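PDB 1JL5: outer membrane protein YopM from Yersinia pestis, which acts as a leucine-rich repeat effector and virulence factor, probably altering host cell physiology to favour bacterial survival in host tissues. Local coordinates for residues A[298-312]-A[316-330]. Sequence-based numbering, arbitrary orientation.
Sequences NLYYLNASSNEIRSL and PPSLEELNVSNNKLI. With CA (calcium ion), chain C; CA (calcium ion), chain B.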
# COMPACT_ATOMS: atom_id res chain seq x y z
N ASN A 298 32.42 5.64 0.73
CA ASN A 298 31.93 5.41 -0.62
C ASN A 298 30.53 4.82 -0.63
O ASN A 298 30.10 4.24 -1.63
CB ASN A 298 32.88 4.46 -1.34
CG ASN A 298 34.32 4.88 -1.19
OD1 ASN A 298 34.69 6.00 -1.52
ND2 ASN A 298 35.15 3.98 -0.65
N LEU A 299 29.83 4.96 0.48
CA LEU A 299 28.48 4.42 0.57
C LEU A 299 27.58 5.11 -0.45
O LEU A 299 27.53 6.33 -0.52
CB LEU A 299 27.93 4.64 1.98
CG LEU A 299 26.74 3.77 2.37
CD1 LEU A 299 27.20 2.32 2.50
CD2 LEU A 299 26.17 4.26 3.69
N TYR A 300 26.88 4.32 -1.25
CA TYR A 300 25.96 4.88 -2.23
C TYR A 300 24.56 4.80 -1.64
O TYR A 300 23.73 5.70 -1.82
CB TYR A 300 25.92 4.06 -3.52
CG TYR A 300 27.16 4.13 -4.37
CD1 TYR A 300 27.81 5.34 -4.61
CD2 TYR A 300 27.64 2.98 -4.99
CE1 TYR A 300 28.90 5.40 -5.46
CE2 TYR A 300 28.73 3.03 -5.84
CZ TYR A 300 29.36 4.24 -6.07
OH TYR A 300 30.44 4.28 -6.92
N TYR A 301 24.32 3.71 -0.95
CA TYR A 301 23.01 3.45 -0.39
C TYR A 301 23.03 3.16 1.08
O TYR A 301 23.75 2.29 1.56
CB TYR A 301 22.39 2.27 -1.12
CG TYR A 301 21.08 1.79 -0.55
CD1 TYR A 301 19.87 2.29 -1.01
CD2 TYR A 301 21.05 0.79 0.42
CE1 TYR A 301 18.66 1.81 -0.52
CE2 TYR A 301 19.85 0.29 0.91
CZ TYR A 301 18.66 0.80 0.43
OH TYR A 301 17.47 0.29 0.90
N LEU A 302 22.21 3.90 1.80
CA LEU A 302 22.10 3.68 3.21
C LEU A 302 20.63 3.59 3.54
O LEU A 302 19.86 4.52 3.27
CB LEU A 302 22.73 4.80 4.02
CG LEU A 302 22.39 4.66 5.51
CD1 LEU A 302 22.89 3.32 6.03
CD2 LEU A 302 23.02 5.79 6.30
N ASN A 303 20.24 2.45 4.05
CA ASN A 303 18.87 2.29 4.48
C ASN A 303 19.04 2.02 5.97
O ASN A 303 19.53 0.96 6.36
CB ASN A 303 18.20 1.10 3.82
CG ASN A 303 16.72 1.04 4.14
OD1 ASN A 303 16.27 1.64 5.11
ND2 ASN A 303 15.97 0.31 3.34
N ALA A 304 18.69 3.01 6.78
CA ALA A 304 18.79 2.89 8.22
C ALA A 304 17.41 3.19 8.77
O ALA A 304 17.24 3.60 9.91
CB ALA A 304 19.80 3.89 8.76
N SER A 305 16.41 2.99 7.92
CA SER A 305 15.04 3.26 8.32
C SER A 305 14.61 2.35 9.45
O SER A 305 15.15 1.26 9.64
CB SER A 305 14.09 3.06 7.13
OG SER A 305 14.15 1.71 6.69
N SER A 306 13.64 2.82 10.22
CA SER A 306 13.09 2.04 11.31
C SER A 306 14.09 1.56 12.33
O SER A 306 14.09 0.40 12.74
CB SER A 306 12.29 0.87 10.74
OG SER A 306 11.15 1.39 10.09
N ASN A 307 14.96 2.47 12.73
CA ASN A 307 15.92 2.19 13.76
C ASN A 307 15.46 3.18 14.79
O ASN A 307 14.29 3.53 14.82
CB ASN A 307 17.33 2.49 13.28
CG ASN A 307 17.97 1.29 12.63
OD1 ASN A 307 18.34 0.34 13.32
ND2 ASN A 307 18.08 1.31 11.31
N GLU A 308 16.36 3.64 15.64
CA GLU A 308 15.96 4.63 16.61
C GLU A 308 16.99 5.72 16.44
O GLU A 308 17.44 6.34 17.39
CB GLU A 308 16.01 4.03 18.02
CG GLU A 308 15.27 4.88 19.03
CD GLU A 308 13.78 4.86 18.81
OE1 GLU A 308 13.32 4.50 17.70
OE2 GLU A 308 13.05 5.20 19.76
N ILE A 309 17.37 5.94 15.18
CA ILE A 309 18.37 6.93 14.84
C ILE A 309 17.94 8.31 15.28
O ILE A 309 16.96 8.86 14.77
CB ILE A 309 18.64 6.98 13.34
CG1 ILE A 309 19.06 5.59 12.83
CG2 ILE A 309 19.72 8.01 13.05
CD1 ILE A 309 20.23 5.03 13.54
N ARG A 310 18.67 8.87 16.22
CA ARG A 310 18.37 10.20 16.71
C ARG A 310 19.23 11.19 15.96
O ARG A 310 18.92 12.38 15.90
CB ARG A 310 18.71 10.33 18.18
CG ARG A 310 17.92 9.45 19.09
CD ARG A 310 17.78 10.21 20.36
NE ARG A 310 17.79 9.36 21.54
CZ ARG A 310 17.74 9.85 22.76
NH1 ARG A 310 17.68 11.17 22.93
NH2 ARG A 310 17.73 9.04 23.81
N SER A 311 20.33 10.70 15.41
CA SER A 311 21.22 11.56 14.67
C SER A 311 22.01 10.74 13.69
O SER A 311 22.32 9.57 13.91
CB SER A 311 22.18 12.27 15.63
OG SER A 311 23.05 11.33 16.23
N LEU A 312 22.32 11.38 12.57
CA LEU A 312 23.09 10.75 11.53
C LEU A 312 24.42 11.46 11.49
O LEU A 312 24.48 12.68 11.59
CB LEU A 312 22.42 10.92 10.17
CG LEU A 312 21.21 10.06 9.84
CD1 LEU A 312 20.75 10.40 8.43
CD2 LEU A 312 21.59 8.59 9.94
N PRO A 316 28.49 10.41 3.58
CA PRO A 316 29.58 10.40 2.61
C PRO A 316 29.07 11.08 1.34
O PRO A 316 27.94 10.87 0.93
CB PRO A 316 29.86 8.91 2.42
CG PRO A 316 28.53 8.28 2.69
CD PRO A 316 28.04 9.04 3.89
N PRO A 317 29.91 11.92 0.72
CA PRO A 317 29.49 12.61 -0.51
C PRO A 317 29.09 11.65 -1.62
O PRO A 317 28.46 12.04 -2.59
CB PRO A 317 30.72 13.46 -0.86
CG PRO A 317 31.85 12.68 -0.27
CD PRO A 317 31.30 12.27 1.06
N SER A 318 29.43 10.38 -1.45
CA SER A 318 29.10 9.36 -2.44
C SER A 318 27.65 8.90 -2.31
O SER A 318 27.09 8.31 -3.23
CB SER A 318 30.00 8.15 -2.22
OG SER A 318 29.89 7.73 -0.87
N LEU A 319 27.06 9.18 -1.15
CA LEU A 319 25.70 8.76 -0.88
C LEU A 319 24.69 9.21 -1.90
O LEU A 319 24.51 10.41 -2.13
CB LEU A 319 25.28 9.23 0.51
CG LEU A 319 24.13 8.40 1.09
CD1 LEU A 319 24.57 6.95 1.20
CD2 LEU A 319 23.74 8.95 2.44
N GLU A 320 24.03 8.25 -2.51
CA GLU A 320 23.02 8.55 -3.50
C GLU A 320 21.64 8.30 -2.94
O GLU A 320 20.68 8.97 -3.27
CB GLU A 320 23.26 7.72 -4.74
CG GLU A 320 24.53 8.16 -5.43
CD GLU A 320 24.77 7.40 -6.69
OE1 GLU A 320 24.87 6.16 -6.62
OE2 GLU A 320 24.86 8.05 -7.75
N GLU A 321 21.54 7.30 -2.08
CA GLU A 321 20.25 7.04 -1.49
C GLU A 321 20.38 6.95 0.00
O GLU A 321 21.17 6.18 0.54
CB GLU A 321 19.62 5.76 -2.02
CG GLU A 321 18.28 5.49 -1.36
CD GLU A 321 17.44 4.47 -2.09
OE1 GLU A 321 17.90 3.94 -3.12
OE2 GLU A 321 16.32 4.20 -1.61
N LEU A 322 19.60 7.77 0.67
CA LEU A 322 19.58 7.78 2.11
C LEU A 322 18.17 7.50 2.54
O LEU A 322 17.26 8.28 2.26
CB LEU A 322 20.01 9.12 2.66
CG LEU A 322 19.91 9.19 4.19
CD1 LEU A 322 20.86 8.16 4.79
CD2 LEU A 322 20.24 10.59 4.67
N ASN A 323 17.99 6.37 3.20
CA ASN A 323 16.69 6.05 3.72
C ASN A 323 16.86 5.94 5.22
O ASN A 323 17.45 4.98 5.72
CB ASN A 323 16.17 4.73 3.17
CG ASN A 323 14.74 4.47 3.59
OD1 ASN A 323 14.26 5.07 4.55
ND2 ASN A 323 14.06 3.59 2.87
N VAL A 324 16.38 6.94 5.93
CA VAL A 324 16.45 6.95 7.38
C VAL A 324 15.02 7.14 7.83
O VAL A 324 14.72 7.70 8.89
CB VAL A 324 17.32 8.09 7.89
CG1 VAL A 324 18.77 7.81 7.54
CG2 VAL A 324 16.86 9.40 7.29
N SER A 325 14.12 6.67 6.98
CA SER A 325 12.71 6.76 7.25
C SER A 325 12.42 6.09 8.58
O SER A 325 13.07 5.13 8.97
CB SER A 325 11.92 6.04 6.16
OG SER A 325 10.53 6.13 6.44
N ASN A 326 11.42 6.61 9.26
CA ASN A 326 11.00 6.04 10.52
C ASN A 326 12.12 5.91 11.53
O ASN A 326 12.48 4.82 11.95
CB ASN A 326 10.36 4.68 10.29
CG ASN A 326 9.70 4.15 11.53
OD1 ASN A 326 9.22 4.92 12.35
ND2 ASN A 326 9.68 2.83 11.69
N ASN A 327 12.67 7.05 11.90
CA ASN A 327 13.70 7.07 12.91
C ASN A 327 13.31 8.16 13.85
O ASN A 327 12.14 8.52 13.91
CB ASN A 327 15.07 7.30 12.28
CG ASN A 327 15.71 6.00 11.85
OD1 ASN A 327 16.02 5.15 12.68
ND2 ASN A 327 15.89 5.83 10.55
N LYS A 328 14.26 8.68 14.60
CA LYS A 328 13.92 9.73 15.55
C LYS A 328 14.78 10.93 15.28
O LYS A 328 15.20 11.63 16.19
CB LYS A 328 14.11 9.21 16.97
CG LYS A 328 13.24 7.99 17.26
CD LYS A 328 11.77 8.35 17.18
CE LYS A 328 10.89 7.11 17.19
NZ LYS A 328 11.12 6.24 18.37
N LEU A 329 15.00 11.17 14.00
CA LEU A 329 15.80 12.28 13.55
C LEU A 329 15.01 13.57 13.64
O LEU A 329 13.90 13.66 13.12
CB LEU A 329 16.24 12.06 12.10
CG LEU A 329 17.22 10.92 11.93
CD1 LEU A 329 17.33 10.54 10.46
CD2 LEU A 329 18.57 11.34 12.49
N ILE A 330 15.57 14.55 14.31
CA ILE A 330 14.91 15.84 14.39
C ILE A 330 15.66 16.70 13.38
O ILE A 330 15.25 17.81 13.06
CB ILE A 330 15.01 16.44 15.80
CG1 ILE A 330 16.47 16.55 16.22
CG2 ILE A 330 14.23 15.58 16.78
CD1 ILE A 330 16.98 17.96 16.24
CA CA C . 12.41 3.19 16.05
CA CA B . 8.02 5.93 13.96
O HOH W 1 15.29 2.94 0.39
O HOH W 2 18.49 14.47 14.48
O HOH W 3 16.70 13.05 18.08
O HOH W 4 11.80 4.97 14.63
O HOH W 5 9.71 7.53 13.87
O HOH W 6 6.84 4.08 13.74
O HOH W 7 6.55 6.97 12.66
O HOH W 8 11.13 1.87 14.67
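Asn327 sets its amide into the loop 304-309 of the neighbouring coil, with ND2 donating in the amide plane and OD1 approached from both faces. ND2 gives one N-H to Ala304 O (2.7 Å, nearly straight) and the other to Val324 O of its own coil, while OD1 takes Asn307 N and Ile309 N (both 2.9 Å). Four bonds thus fix the amide's rotation. Asn307 repeats the role one coil earlier, its ND2 reaching Ala304 O from the face opposite Asn327 and also Val284 O. Asn303 and Asn323, each with CG anti to the backbone N (chi1 -173°), stack their amides 10° from parallel, and each OD1 closes an Asx turn. The Glu321 carboxylate stands at the rim of the Tyr301 ring, its plane 84° from the ring's, and is salt-bridged to Arg341. Inside, Leu302 CD2 meets Leu322 CD1 at 3.5 Å, side by side. In the loop after the strand Lys328 NZ makes a salt bridge to Glu308 OE2 (2.6 Å), and Glu308 OE1 binds a calcium together with Asp266 of a second subunit; Asn326 OD1 binds another. Parallel strands 301-303 and 321-323, leucines inward and Asn307 and Asn327 bridging successive loops, are the signature of a leucine-rich repeat solenoid.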